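Local coordinates for protein polyprenyl synthetase (Nonlabens dokdonensis, PDB 6KD7) that probably acts as a magnesium-dependent prenyltransferase, a geranylgeranyl pyrophosphate synthase that lengthens isoprenoid diphosphate chains, at residues A[13-18]-A[64-69]; A[79-84]-A[98-103]; A[85-90]-A[219-224]; A[195-200]-A[316-321]; A[253-258]-A[276-281]. One frame throughout, in Å; residues are numbered along the deposited sequence.

From the N terminus, contact 1 sets helix 4-18 against helix 58-82 and closes a loop of 45 residues. Contact 2 starts on that same long helix, at its C-terminal end, and closes a short loop onto the start of helix 100-116. Contact 3 opens inside this loop, so the two cross; the salt bridge of Asp-80 with Arg-88 also joins them. Contact 3 then reaches over 128 residues to the loop after helix 188-215. Contact 4 begins earlier on that helix and crosses contact 3. It brings in helix 309-322 near the C terminus. Contact 5 is nested within contact 4 and joins the end of helix 248-254 and the turn after it to helix 264-281.

Contact 1. Residues A[13-18]-A[64-69]; sequences EELKSK and AAIAVE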
# COMPACT_ATOMS: atom_id res chain seq x y z
N GLU A 13 31.88 18.98 26.81
CA GLU A 13 32.34 20.35 26.48
C GLU A 13 33.11 20.32 25.15
O GLU A 13 32.85 21.18 24.29
CB GLU A 13 33.22 20.92 27.59
CG GLU A 13 32.43 21.52 28.74
CD GLU A 13 33.17 21.53 30.07
OE1 GLU A 13 34.40 21.36 30.06
OE2 GLU A 13 32.50 21.66 31.12
N GLU A 14 34.06 19.40 25.02
CA GLU A 14 34.97 19.32 23.85
C GLU A 14 34.16 18.87 22.60
O GLU A 14 34.37 19.48 21.53
CB GLU A 14 36.15 18.44 24.26
CG GLU A 14 37.06 19.13 25.26
CD GLU A 14 37.54 20.49 24.79
OE1 GLU A 14 37.25 21.45 25.47
OE2 GLU A 14 38.13 20.59 23.69
N LEU A 15 33.20 17.95 22.76
CA LEU A 15 32.24 17.56 21.69
C LEU A 15 31.55 18.81 21.13
O LEU A 15 31.57 19.01 19.90
CB LEU A 15 31.21 16.60 22.28
CG LEU A 15 30.21 16.00 21.30
CD1 LEU A 15 30.91 15.24 20.18
CD2 LEU A 15 29.26 15.06 22.04
N LYS A 16 30.96 19.62 21.99
CA LYS A 16 30.23 20.81 21.50
C LYS A 16 31.22 21.72 20.76
O LYS A 16 30.85 22.25 19.72
CB LYS A 16 29.59 21.54 22.69
CG LYS A 16 29.18 22.97 22.41
CD LYS A 16 27.99 23.44 23.22
CE LYS A 16 26.66 22.99 22.68
NZ LYS A 16 26.40 23.48 21.31
N SER A 17 32.41 21.87 21.31
CA SER A 17 33.47 22.72 20.70
C SER A 17 34.03 22.18 19.38
O SER A 17 34.35 22.99 18.52
CB SER A 17 34.54 23.03 21.71
OG SER A 17 35.79 23.26 21.09
N LYS A 18 34.20 20.86 19.23
CA LYS A 18 34.87 20.31 18.02
C LYS A 18 33.92 19.82 16.92
O LYS A 18 34.43 19.43 15.87
CB LYS A 18 35.87 19.22 18.40
CG LYS A 18 37.28 19.74 18.65
CD LYS A 18 37.98 19.00 19.76
CE LYS A 18 39.16 19.75 20.34
NZ LYS A 18 39.74 19.02 21.49
N ALA A 64 40.44 12.01 19.10
CA ALA A 64 40.27 10.58 18.82
C ALA A 64 39.05 10.02 19.56
O ALA A 64 38.37 9.11 19.00
CB ALA A 64 41.48 9.81 19.20
N ALA A 65 38.85 10.41 20.81
CA ALA A 65 37.68 10.03 21.63
C ALA A 65 36.40 10.49 20.91
O ALA A 65 35.47 9.71 20.77
CB ALA A 65 37.77 10.67 23.00
N ILE A 66 36.38 11.72 20.45
CA ILE A 66 35.23 12.27 19.71
C ILE A 66 35.05 11.49 18.40
O ILE A 66 33.88 11.18 18.08
CB ILE A 66 35.41 13.76 19.50
CG1 ILE A 66 35.40 14.46 20.86
CG2 ILE A 66 34.34 14.30 18.55
CD1 ILE A 66 35.69 15.95 20.78
N ALA A 67 36.12 11.09 17.70
CA ALA A 67 36.00 10.27 16.47
C ALA A 67 35.23 8.99 16.81
O ALA A 67 34.38 8.53 16.02
CB ALA A 67 37.35 9.90 15.88
N VAL A 68 35.63 8.35 17.89
CA VAL A 68 35.01 7.09 18.32
C VAL A 68 33.49 7.29 18.48
O VAL A 68 32.74 6.45 18.00
CB VAL A 68 35.70 6.58 19.58
CG1 VAL A 68 34.84 5.59 20.34
CG2 VAL A 68 37.01 5.95 19.22
N GLU A 69 33.08 8.34 19.16
CA GLU A 69 31.66 8.61 19.45
C GLU A 69 30.96 8.95 18.13
O GLU A 69 29.80 8.54 17.97
CB GLU A 69 31.52 9.74 20.48
CG GLU A 69 30.07 10.14 20.82
CD GLU A 69 29.34 9.11 21.67
OE1 GLU A 69 29.88 8.01 21.94
OE2 GLU A 69 28.21 9.41 22.04
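Ile-66 meets three residues at the C-terminal end of helix 4-18, where this helix lies across helix 58-82 of the mainly helical isoprenyl synthase fold. The segment axes cross at -82°, with 10.4 Å between them at closest approach. Ile-66 points toward the other helix. Its two branches have different partners. The longer one ends in CD1, which comes up against the backbone at the Glu-14 to Leu-15 link, 3.8 Å from Leu-15 N. The shorter branch, CG2, meets Leu-15 CD1 at 3.9 Å, and these two side chains run at a slant to each other. Leu-15 starts off along the flank of its helix. With CG anti to the backbone N (chi1 -175°), its methyl end is swung nearer to Ile-66.

Lys-18 crosses Ile-66 at about a right angle. Its CD atom lies 3.9 Å from Ile-66 CD1, and its CB is almost as near. Replacing Lys-18 by an alanine would probably leave Glu-14 without its charged mate and uncover one side of the Ile-66 methyl. Around the pair, Val-19 and Leu-117 also touch Ile-66, and Met-62 lies against both Glu-14 and Lys-18. The lysine chain bends at chi2 and then runs extended, and its NZ reaches Glu-14 OE2 at 3.1 Å, on the anti lone pair of that oxygen.

Contact 2. Residues A[79-84]-A[98-103]; sequences DDIMDA and WDVNTG
Ile-81 carries the apolar part of this contact. Its CD1 lies on the backbone of Gly-103, 3.5 Å from Gly-103 C and 3.7 Å from Gly-103 CA. A side chain on Gly-103 would point into this methyl, so the glycine lets the isoleucine lie directly on the helix. The other branch of Ile-81, CG2, meets Val-100 CG1 at 4.1 Å. That branch stands anti to the backbone N, which leaves CG1 beside the N to carry CD1 on to the glycine.

The polar bonds hold each segment in shape. Asp-99 is the N-cap of helix 100-116. Its OD1 accepts from Thr-102 N at 2.8 Å, nearly in line with the C-O bond. Thr-102 OG1 gives the same oxygen a second bond from above the carboxylate plane, 44° out of it. Helix 58-82 ends in a Schellman motif at Ala-84.

The contact lies at a subunit interface. Asn-101 ND2 bonds Met-82 O of the second subunit, and Ile-104 of that subunit packs on Ile-81. Within the chain, His-95 of helix 94-97 also touches Ile-81, while Pro-30 of helix 25-35 touches Thr-102.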
# COMPACT_ATOMS: atom_id res chain seq x y z
N ASP A 79 21.93 1.83 11.35
CA ASP A 79 21.31 0.64 11.96
C ASP A 79 19.83 0.89 12.25
O ASP A 79 19.04 0.01 11.99
CB ASP A 79 22.02 0.21 13.23
CG ASP A 79 21.47 -1.12 13.68
OD1 ASP A 79 21.75 -2.12 13.01
OD2 ASP A 79 20.70 -1.14 14.64
N ASP A 80 19.49 2.07 12.76
CA ASP A 80 18.09 2.43 13.04
C ASP A 80 17.29 2.37 11.72
O ASP A 80 16.15 1.93 11.75
CB ASP A 80 17.99 3.81 13.68
CG ASP A 80 18.36 3.91 15.15
OD1 ASP A 80 18.36 2.86 15.85
OD2 ASP A 80 18.63 5.08 15.58
N ILE A 81 17.85 2.81 10.61
CA ILE A 81 17.18 2.71 9.29
C ILE A 81 17.02 1.22 8.97
O ILE A 81 15.91 0.77 8.77
CB ILE A 81 17.95 3.41 8.16
CG1 ILE A 81 18.08 4.90 8.35
CG2 ILE A 81 17.31 3.10 6.81
CD1 ILE A 81 19.12 5.51 7.42
N MET A 82 18.10 0.46 8.95
CA MET A 82 18.04 -0.95 8.52
C MET A 82 17.14 -1.79 9.44
O MET A 82 16.59 -2.77 8.98
CB MET A 82 19.44 -1.53 8.39
CG MET A 82 20.29 -0.71 7.44
SD MET A 82 21.88 -1.43 7.08
CE MET A 82 22.74 -1.07 8.60
N ASP A 83 17.04 -1.41 10.71
CA ASP A 83 16.23 -2.19 11.68
C ASP A 83 14.83 -1.59 11.80
O ASP A 83 14.04 -2.12 12.56
CB ASP A 83 16.94 -2.31 13.02
CG ASP A 83 16.36 -3.39 13.91
OD1 ASP A 83 16.41 -4.55 13.51
OD2 ASP A 83 15.88 -3.06 14.99
N ALA A 84 14.54 -0.52 11.06
CA ALA A 84 13.22 0.15 11.13
C ALA A 84 12.90 0.53 12.58
O ALA A 84 11.81 0.22 13.04
CB ALA A 84 12.14 -0.67 10.48
N TRP A 98 13.30 13.07 10.25
CA TRP A 98 13.55 13.65 8.91
C TRP A 98 13.01 12.64 7.90
O TRP A 98 11.81 12.56 7.74
CB TRP A 98 15.04 13.92 8.71
CG TRP A 98 15.51 15.18 9.38
CD1 TRP A 98 15.47 16.44 8.87
CD2 TRP A 98 16.06 15.30 10.70
NE1 TRP A 98 15.97 17.33 9.78
CE2 TRP A 98 16.33 16.66 10.91
CE3 TRP A 98 16.34 14.40 11.73
CZ2 TRP A 98 16.88 17.14 12.09
CZ3 TRP A 98 16.88 14.87 12.90
CH2 TRP A 98 17.15 16.22 13.07
N ASP A 99 13.91 11.88 7.29
CA ASP A 99 13.53 10.85 6.29
C ASP A 99 14.69 9.86 6.13
O ASP A 99 15.76 10.12 6.65
CB ASP A 99 13.05 11.47 4.98
CG ASP A 99 14.06 12.43 4.38
OD1 ASP A 99 15.20 12.06 4.29
OD2 ASP A 99 13.68 13.53 4.04
N VAL A 100 14.44 8.78 5.41
CA VAL A 100 15.47 7.73 5.21
C VAL A 100 16.69 8.30 4.48
O VAL A 100 17.77 8.06 4.93
CB VAL A 100 14.86 6.54 4.45
CG1 VAL A 100 15.92 5.60 3.92
CG2 VAL A 100 13.84 5.81 5.30
N ASN A 101 16.46 9.11 3.45
CA ASN A 101 17.55 9.66 2.61
C ASN A 101 18.45 10.56 3.48
O ASN A 101 19.68 10.53 3.31
CB ASN A 101 17.01 10.42 1.40
CG ASN A 101 16.56 9.46 0.32
OD1 ASN A 101 16.67 8.24 0.45
ND2 ASN A 101 16.04 10.01 -0.75
N THR A 102 17.86 11.27 4.45
CA THR A 102 18.60 12.09 5.42
C THR A 102 19.43 11.14 6.27
O THR A 102 20.58 11.42 6.53
CB THR A 102 17.66 12.97 6.24
OG1 THR A 102 17.01 13.88 5.34
CG2 THR A 102 18.39 13.71 7.33
N GLY A 103 18.83 10.08 6.75
CA GLY A 103 19.59 9.13 7.57
C GLY A 103 20.78 8.57 6.78
O GLY A 103 21.85 8.38 7.37

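Contact 3. Residues A[85-90]-A[219-224]; sequences ADLRRG and ETFGKE
Phe-221 touches Leu-87 and Gly-90 across a contact near the pyrophosphate site. In segment 219-224, Glu-219 opens a type I turn that runs to Gly-222. Its carboxylate folds back over the turn, and OE1 accepts from Phe-221 N at 3.0 Å, from above the carboxylate plane. The side chain is poorly ordered.

Phe-221 does the touching. With CG anti to the carbonyl carbon (chi1 -82°), the ring is carried beside Gly-90 and meets its backbone by an edge, with Phe-221 CD2 3.8 Å from Gly-90 CA. The CD1 methyl of Leu-87 is 4.0 Å from Phe-221 CE2. One water joins the backbones: it accepts from Gly-90 N and donates to Phe-221 O, at 2.9 Å each. Gly-90 has a positive phi, which favours glycine. Trp-254 of the third subunit meets the Phe-221 ring edge-to-face.

After Gly-222, Lys-223 NZ forms salt bridges with Asp-209 and Asp-213 of the second aspartate-rich motif, though this lysine side chain is also poorly ordered. On the first segment, Arg-88 touches the bound pyrophosphate, and Arg-89 NE bonds Leu-37 O.

Strand 87-88 pairs with strand 91-92 in a small hairpin after helix 58-82. The contact sets this hairpin beside the loop between helices 188-215 and 227-230.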
# COMPACT_ATOMS: atom_id res chain seq x y z
N ALA A 85 13.86 1.13 13.28
CA ALA A 85 13.65 1.58 14.67
C ALA A 85 12.96 2.94 14.66
O ALA A 85 13.42 3.82 13.96
CB ALA A 85 14.96 1.63 15.40
N ASP A 86 11.90 3.08 15.44
CA ASP A 86 11.12 4.34 15.51
C ASP A 86 11.70 5.29 16.56
O ASP A 86 11.64 6.50 16.37
CB ASP A 86 9.65 4.04 15.78
CG ASP A 86 8.93 3.37 14.61
OD1 ASP A 86 9.39 3.45 13.40
OD2 ASP A 86 7.94 2.75 14.92
N LEU A 87 12.23 4.75 17.63
CA LEU A 87 12.73 5.57 18.75
C LEU A 87 14.17 5.13 19.11
O LEU A 87 14.50 3.96 18.96
CB LEU A 87 11.83 5.35 19.97
CG LEU A 87 10.42 5.95 19.93
CD1 LEU A 87 9.76 5.78 21.30
CD2 LEU A 87 10.38 7.41 19.55
N ARG A 88 14.95 6.09 19.58
CA ARG A 88 16.28 5.86 20.18
C ARG A 88 16.33 6.71 21.45
O ARG A 88 16.13 7.90 21.33
CB ARG A 88 17.41 6.24 19.21
CG ARG A 88 18.79 6.24 19.84
CD ARG A 88 19.90 6.08 18.83
NE ARG A 88 19.82 4.81 18.15
CZ ARG A 88 20.31 3.69 18.64
NH1 ARG A 88 20.91 3.69 19.81
NH2 ARG A 88 20.19 2.57 17.96
N ARG A 89 16.55 6.09 22.60
CA ARG A 89 16.67 6.86 23.86
C ARG A 89 15.46 7.77 24.08
O ARG A 89 15.64 8.91 24.48
CB ARG A 89 18.02 7.58 23.92
CG ARG A 89 19.20 6.63 23.91
CD ARG A 89 20.49 7.27 24.35
NE ARG A 89 20.38 7.74 25.71
CZ ARG A 89 20.72 7.03 26.77
NH1 ARG A 89 21.20 5.81 26.62
NH2 ARG A 89 20.57 7.55 27.97
N GLY A 90 14.27 7.27 23.76
CA GLY A 90 13.00 7.94 24.05
C GLY A 90 12.68 9.02 23.05
O GLY A 90 11.68 9.72 23.28
N GLU A 219 11.50 -0.63 31.25
CA GLU A 219 11.53 0.86 31.20
C GLU A 219 10.66 1.22 29.99
O GLU A 219 10.95 0.72 28.90
CB GLU A 219 12.98 1.37 31.18
CG GLU A 219 13.16 2.73 31.85
CD GLU A 219 13.03 3.94 30.94
OE1 GLU A 219 11.90 4.36 30.65
OE2 GLU A 219 14.08 4.44 30.49
N THR A 220 9.64 2.06 30.16
CA THR A 220 8.70 2.32 29.04
C THR A 220 9.42 2.94 27.84
O THR A 220 9.16 2.50 26.72
CB THR A 220 7.52 3.17 29.52
OG1 THR A 220 6.97 2.49 30.64
CG2 THR A 220 6.47 3.38 28.46
N PHE A 221 10.33 3.88 28.09
CA PHE A 221 11.06 4.55 26.99
C PHE A 221 12.44 3.93 26.83
O PHE A 221 13.26 4.45 26.08
CB PHE A 221 10.94 6.07 27.13
CG PHE A 221 9.64 6.57 26.57
CD1 PHE A 221 8.49 6.57 27.34
CD2 PHE A 221 9.55 6.95 25.25
CE1 PHE A 221 7.29 6.98 26.80
CE2 PHE A 221 8.35 7.37 24.71
CZ PHE A 221 7.22 7.38 25.49
N GLY A 222 12.64 2.82 27.55
CA GLY A 222 13.87 2.01 27.51
C GLY A 222 13.71 0.82 26.58
O GLY A 222 12.70 0.73 25.90
N LYS A 223 14.69 -0.08 26.60
CA LYS A 223 14.63 -1.27 25.71
C LYS A 223 13.45 -2.17 26.07
O LYS A 223 13.31 -2.53 27.24
CB LYS A 223 15.95 -2.05 25.74
CG LYS A 223 16.70 -2.06 24.42
CD LYS A 223 17.88 -3.00 24.42
CE LYS A 223 17.61 -4.27 25.19
NZ LYS A 223 18.57 -5.33 24.81
N GLU A 224 12.69 -2.58 25.06
CA GLU A 224 11.51 -3.44 25.28
C GLU A 224 11.98 -4.72 25.95
O GLU A 224 12.98 -5.26 25.55
CB GLU A 224 10.91 -3.73 23.90
CG GLU A 224 10.26 -5.09 23.76
CD GLU A 224 9.83 -5.46 22.35
OE1 GLU A 224 10.34 -4.88 21.41
OE2 GLU A 224 8.99 -6.34 22.23
O HOH W 1 13.75 4.43 23.24

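Contact 4. Residues A[195-200]-A[316-321]; sequences YDYGIN and TDFSLQ
Tyr-197 and Ser-319 join helix 188-215 to helix 309-322 inside the helical bundle of the prenyl synthase. The polar part is a single bond. Tyr-197 OH donates to Ser-319 OG at 2.7 Å. The serine oxygen sits at the edge of the tyrosine ring, in its plane, on the CE1 side; it is 3.5 Å from Tyr-197 CE1. Ser-319 OG also bonds Leu-315 O, one turn back in its own helix. The tyrosine hydroxyl is therefore tied into a short chain of bonds that ends on a helix carbonyl, and both hydroxyl protons of this buried pair have an acceptor.

The backbones stay well apart, with Tyr-197 CA and Ser-319 CA 10.0 Å from each other. Tyr-197 leaves its backbone pointing toward helix 309-322, and with CG anti to the backbone N (chi1 159°) the ring spans the gap. A phenylalanine in place of Tyr-197 would probably leave Ser-319 OG without its donor and the two helices without this link.

The remaining contacts are van der Waals ones. Leu-177 of helix 158-183 and Ile-302 of helix 283-303 touch Tyr-197, and Ile-302 also touches Ser-319. Phe-318 leaves along the flank of its helix, and Leu-42, Leu-46 and Met-49 of helix 42-54 touch it. Its ring comes back nearer the tyrosine and turns an edge to the hydroxyl, with Phe-318 CD1 4.0 Å from Tyr-197 OH.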
# COMPACT_ATOMS: atom_id res chain seq x y z
N TYR A 195 43.76 -3.75 23.74
CA TYR A 195 42.75 -4.16 22.75
C TYR A 195 42.05 -5.42 23.24
O TYR A 195 40.82 -5.43 23.29
CB TYR A 195 43.34 -4.41 21.36
CG TYR A 195 42.34 -4.79 20.29
CD1 TYR A 195 41.71 -3.83 19.53
CD2 TYR A 195 42.10 -6.11 20.00
CE1 TYR A 195 40.84 -4.16 18.49
CE2 TYR A 195 41.22 -6.47 18.98
CZ TYR A 195 40.56 -5.49 18.25
OH TYR A 195 39.70 -5.84 17.25
N ASP A 196 42.82 -6.42 23.58
CA ASP A 196 42.31 -7.74 24.05
C ASP A 196 41.40 -7.57 25.27
O ASP A 196 40.39 -8.30 25.37
CB ASP A 196 43.46 -8.68 24.37
CG ASP A 196 44.23 -9.16 23.15
OD1 ASP A 196 43.80 -8.85 22.00
OD2 ASP A 196 45.23 -9.88 23.36
N TYR A 197 41.80 -6.74 26.22
CA TYR A 197 40.95 -6.41 27.38
C TYR A 197 39.58 -5.96 26.82
O TYR A 197 38.55 -6.46 27.30
CB TYR A 197 41.59 -5.32 28.24
CG TYR A 197 40.65 -4.57 29.13
CD1 TYR A 197 39.88 -5.21 30.08
CD2 TYR A 197 40.53 -3.21 29.01
CE1 TYR A 197 39.02 -4.50 30.92
CE2 TYR A 197 39.64 -2.50 29.80
CZ TYR A 197 38.87 -3.16 30.74
OH TYR A 197 37.99 -2.43 31.48
N GLY A 198 39.60 -4.96 25.95
CA GLY A 198 38.39 -4.40 25.29
C GLY A 198 37.55 -5.51 24.63
O GLY A 198 36.36 -5.53 24.83
N ILE A 199 38.16 -6.47 23.96
CA ILE A 199 37.41 -7.59 23.36
C ILE A 199 36.67 -8.34 24.47
O ILE A 199 35.48 -8.56 24.30
CB ILE A 199 38.32 -8.48 22.51
CG1 ILE A 199 38.86 -7.73 21.30
CG2 ILE A 199 37.60 -9.75 22.08
CD1 ILE A 199 37.81 -7.22 20.33
N ASN A 200 37.34 -8.73 25.54
CA ASN A 200 36.70 -9.57 26.58
C ASN A 200 35.64 -8.71 27.28
O ASN A 200 34.54 -9.17 27.54
CB ASN A 200 37.74 -10.14 27.55
CG ASN A 200 38.53 -11.30 26.97
OD1 ASN A 200 39.79 -11.36 27.04
ND2 ASN A 200 37.79 -12.25 26.46
N THR A 316 39.49 -2.11 37.09
CA THR A 316 38.88 -3.36 37.58
C THR A 316 37.49 -3.01 38.11
O THR A 316 36.54 -3.73 37.78
CB THR A 316 39.74 -4.07 38.63
OG1 THR A 316 40.87 -4.65 37.99
CG2 THR A 316 39.00 -5.20 39.31
N ASP A 317 37.39 -1.92 38.85
CA ASP A 317 36.13 -1.40 39.41
C ASP A 317 35.22 -0.96 38.28
O ASP A 317 34.01 -1.12 38.42
CB ASP A 317 36.35 -0.20 40.34
CG ASP A 317 36.96 -0.62 41.68
OD1 ASP A 317 36.99 -1.88 41.95
OD2 ASP A 317 37.43 0.31 42.43
N PHE A 318 35.75 -0.29 37.27
CA PHE A 318 34.92 0.21 36.15
C PHE A 318 34.28 -0.99 35.42
O PHE A 318 33.11 -0.97 35.15
CB PHE A 318 35.75 1.10 35.24
CG PHE A 318 35.15 1.28 33.88
CD1 PHE A 318 35.41 0.36 32.88
CD2 PHE A 318 34.35 2.37 33.59
CE1 PHE A 318 34.88 0.53 31.62
CE2 PHE A 318 33.79 2.51 32.34
CZ PHE A 318 34.06 1.60 31.36
N SER A 319 35.05 -2.05 35.22
CA SER A 319 34.64 -3.29 34.55
C SER A 319 33.53 -3.95 35.37
O SER A 319 32.54 -4.39 34.78
CB SER A 319 35.80 -4.22 34.35
OG SER A 319 36.77 -3.62 33.52
N LEU A 320 33.71 -4.04 36.68
CA LEU A 320 32.67 -4.66 37.54
C LEU A 320 31.43 -3.75 37.55
O LEU A 320 30.38 -4.27 37.27
CB LEU A 320 33.26 -4.94 38.92
CG LEU A 320 34.38 -6.00 38.97
CD1 LEU A 320 35.06 -5.99 40.32
CD2 LEU A 320 33.87 -7.38 38.65
N GLN A 321 31.58 -2.44 37.67
CA GLN A 321 30.38 -1.57 37.67
C GLN A 321 29.63 -1.71 36.34
O GLN A 321 28.41 -1.75 36.38
CB GLN A 321 30.82 -0.12 37.90
CG GLN A 321 29.66 0.86 37.94
CD GLN A 321 30.08 2.28 37.70
OE1 GLN A 321 30.89 2.84 38.44
NE2 GLN A 321 29.53 2.89 36.66

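Contact 5. Residues A[253-258]-A[276-281]; sequences EWFALH and VFFEQS
Trp-254 and Phe-277 make the closer of two aromatic pairs. The ring of Phe-277 comes edge-on, and its CE2 lies 3.9 Å from Trp-254 NE1 and 4.0 Å from Trp-254 CD1. The approach is oblique to the indole, and the two side chains cross at about a right angle. Both residues point toward each other from their backbones, which stay far apart: Trp-254 CA and Phe-277 CA are 10.4 Å from each other. The indole N-H is not spent on the phenyl ring. It bonds Glu-250 OE1, one turn back in helix 248-254, and this fixes the turn of the indole.

The pairs join the end of helix 248-254 and the turn after it to helix 264-281, two neighbours in the mainly helical architecture of the prenyl synthases. The helix ends at Trp-254. A type I turn from Trp-254 to Leu-257 then leads the chain away, closed by a bond of 3.2 Å from Leu-257 N to Trp-254 O.

The second pair starts from this turn and is wider. Phe-255 CZ and Phe-278 CZ are 4.4 Å apart, and here too the phenylalanine of helix 264-281 offers the edge of its ring. Tyr-238 of helix 236-241 fills in beside both rings: it stacks on Phe-255 and touches Phe-278. The solvent side begins at Ala-256, in the middle of the turn. Further along, the fourth subunit covers the chain: its Glu-92 accepts from His-258 N, and its Gly-90 packs on Leu-257.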
# COMPACT_ATOMS: atom_id res chain seq x y z
N GLU A 253 9.65 -24.07 18.14
CA GLU A 253 8.27 -23.85 17.63
C GLU A 253 7.86 -22.45 18.03
O GLU A 253 7.30 -21.74 17.16
CB GLU A 253 7.33 -24.98 18.07
CG GLU A 253 7.40 -26.20 17.14
CD GLU A 253 6.83 -27.48 17.73
OE1 GLU A 253 6.94 -28.55 17.07
OE2 GLU A 253 6.29 -27.41 18.87
N TRP A 254 8.18 -22.01 19.24
CA TRP A 254 7.89 -20.60 19.60
C TRP A 254 8.63 -19.67 18.64
O TRP A 254 8.08 -18.66 18.25
CB TRP A 254 8.28 -20.33 21.05
CG TRP A 254 7.23 -20.78 22.02
CD1 TRP A 254 7.29 -21.84 22.86
CD2 TRP A 254 5.92 -20.18 22.22
NE1 TRP A 254 6.14 -21.93 23.60
CE2 TRP A 254 5.28 -20.93 23.22
CE3 TRP A 254 5.23 -19.11 21.63
CZ2 TRP A 254 4.00 -20.62 23.67
CZ3 TRP A 254 3.96 -18.80 22.08
CH2 TRP A 254 3.35 -19.56 23.09
N PHE A 255 9.86 -20.02 18.26
CA PHE A 255 10.76 -19.14 17.46
C PHE A 255 10.36 -19.21 15.99
O PHE A 255 10.97 -18.49 15.20
CB PHE A 255 12.23 -19.47 17.72
CG PHE A 255 12.86 -18.58 18.77
CD1 PHE A 255 12.35 -18.55 20.07
CD2 PHE A 255 13.89 -17.70 18.45
CE1 PHE A 255 12.87 -17.68 21.02
CE2 PHE A 255 14.41 -16.82 19.40
CZ PHE A 255 13.90 -16.81 20.68
N ALA A 256 9.36 -20.03 15.65
CA ALA A 256 8.79 -20.11 14.28
C ALA A 256 7.62 -19.15 14.12
O ALA A 256 7.26 -18.89 12.96
CB ALA A 256 8.38 -21.54 13.96
N LEU A 257 7.02 -18.63 15.20
CA LEU A 257 5.91 -17.67 15.07
C LEU A 257 6.46 -16.26 14.87
O LEU A 257 7.20 -15.79 15.75
CB LEU A 257 5.01 -17.71 16.31
CG LEU A 257 4.50 -19.09 16.70
CD1 LEU A 257 3.62 -18.97 17.90
CD2 LEU A 257 3.77 -19.76 15.54
N HIS A 258 6.14 -15.64 13.73
CA HIS A 258 6.36 -14.19 13.48
C HIS A 258 5.41 -13.41 14.37
O HIS A 258 4.28 -13.91 14.61
CB HIS A 258 6.15 -13.73 12.01
CG HIS A 258 6.83 -12.45 11.64
ND1 HIS A 258 6.32 -11.21 11.95
CD2 HIS A 258 7.98 -12.21 10.97
CE1 HIS A 258 7.11 -10.28 11.47
NE2 HIS A 258 8.13 -10.86 10.89
N VAL A 276 10.45 -18.67 30.64
CA VAL A 276 10.43 -19.85 31.55
C VAL A 276 11.30 -20.96 30.95
O VAL A 276 12.05 -21.59 31.73
CB VAL A 276 9.00 -20.32 31.87
CG1 VAL A 276 9.03 -21.64 32.63
CG2 VAL A 276 8.22 -19.24 32.62
N PHE A 277 11.22 -21.20 29.64
CA PHE A 277 12.09 -22.23 29.00
C PHE A 277 13.57 -21.86 29.15
O PHE A 277 14.42 -22.74 29.33
CB PHE A 277 11.76 -22.42 27.52
CG PHE A 277 10.55 -23.28 27.27
CD1 PHE A 277 10.48 -24.56 27.79
CD2 PHE A 277 9.46 -22.79 26.55
CE1 PHE A 277 9.36 -25.34 27.59
CE2 PHE A 277 8.34 -23.58 26.35
CZ PHE A 277 8.30 -24.85 26.86
N PHE A 278 13.89 -20.58 29.05
CA PHE A 278 15.28 -20.10 29.20
C PHE A 278 15.80 -20.53 30.59
O PHE A 278 16.88 -21.13 30.59
CB PHE A 278 15.38 -18.59 28.95
CG PHE A 278 15.30 -18.16 27.50
CD1 PHE A 278 15.48 -19.05 26.46
CD2 PHE A 278 15.12 -16.82 27.19
CE1 PHE A 278 15.43 -18.62 25.15
CE2 PHE A 278 15.10 -16.38 25.88
CZ PHE A 278 15.25 -17.29 24.86
N GLU A 279 15.04 -20.28 31.67
CA GLU A 279 15.41 -20.68 33.07
C GLU A 279 15.50 -22.20 33.10
O GLU A 279 16.64 -22.73 33.24
CB GLU A 279 14.44 -20.16 34.13
CG GLU A 279 13.78 -18.86 33.73
CD GLU A 279 13.06 -18.06 34.79
OE1 GLU A 279 13.73 -17.59 35.71
OE2 GLU A 279 11.82 -17.85 34.65
N GLN A 280 14.39 -22.89 32.87
CA GLN A 280 14.30 -24.35 33.11
C GLN A 280 15.32 -25.07 32.24
O GLN A 280 15.82 -26.07 32.69
CB GLN A 280 12.89 -24.88 32.88
CG GLN A 280 11.87 -24.34 33.88
CD GLN A 280 10.48 -24.90 33.61
OE1 GLN A 280 10.23 -25.50 32.56
NE2 GLN A 280 9.58 -24.69 34.55
N SER A 281 15.67 -24.60 31.05
CA SER A 281 16.60 -25.35 30.17
C SER A 281 18.03 -25.31 30.72
O SER A 281 18.83 -26.13 30.26
CB SER A 281 16.59 -24.79 28.77
OG SER A 281 16.99 -23.44 28.77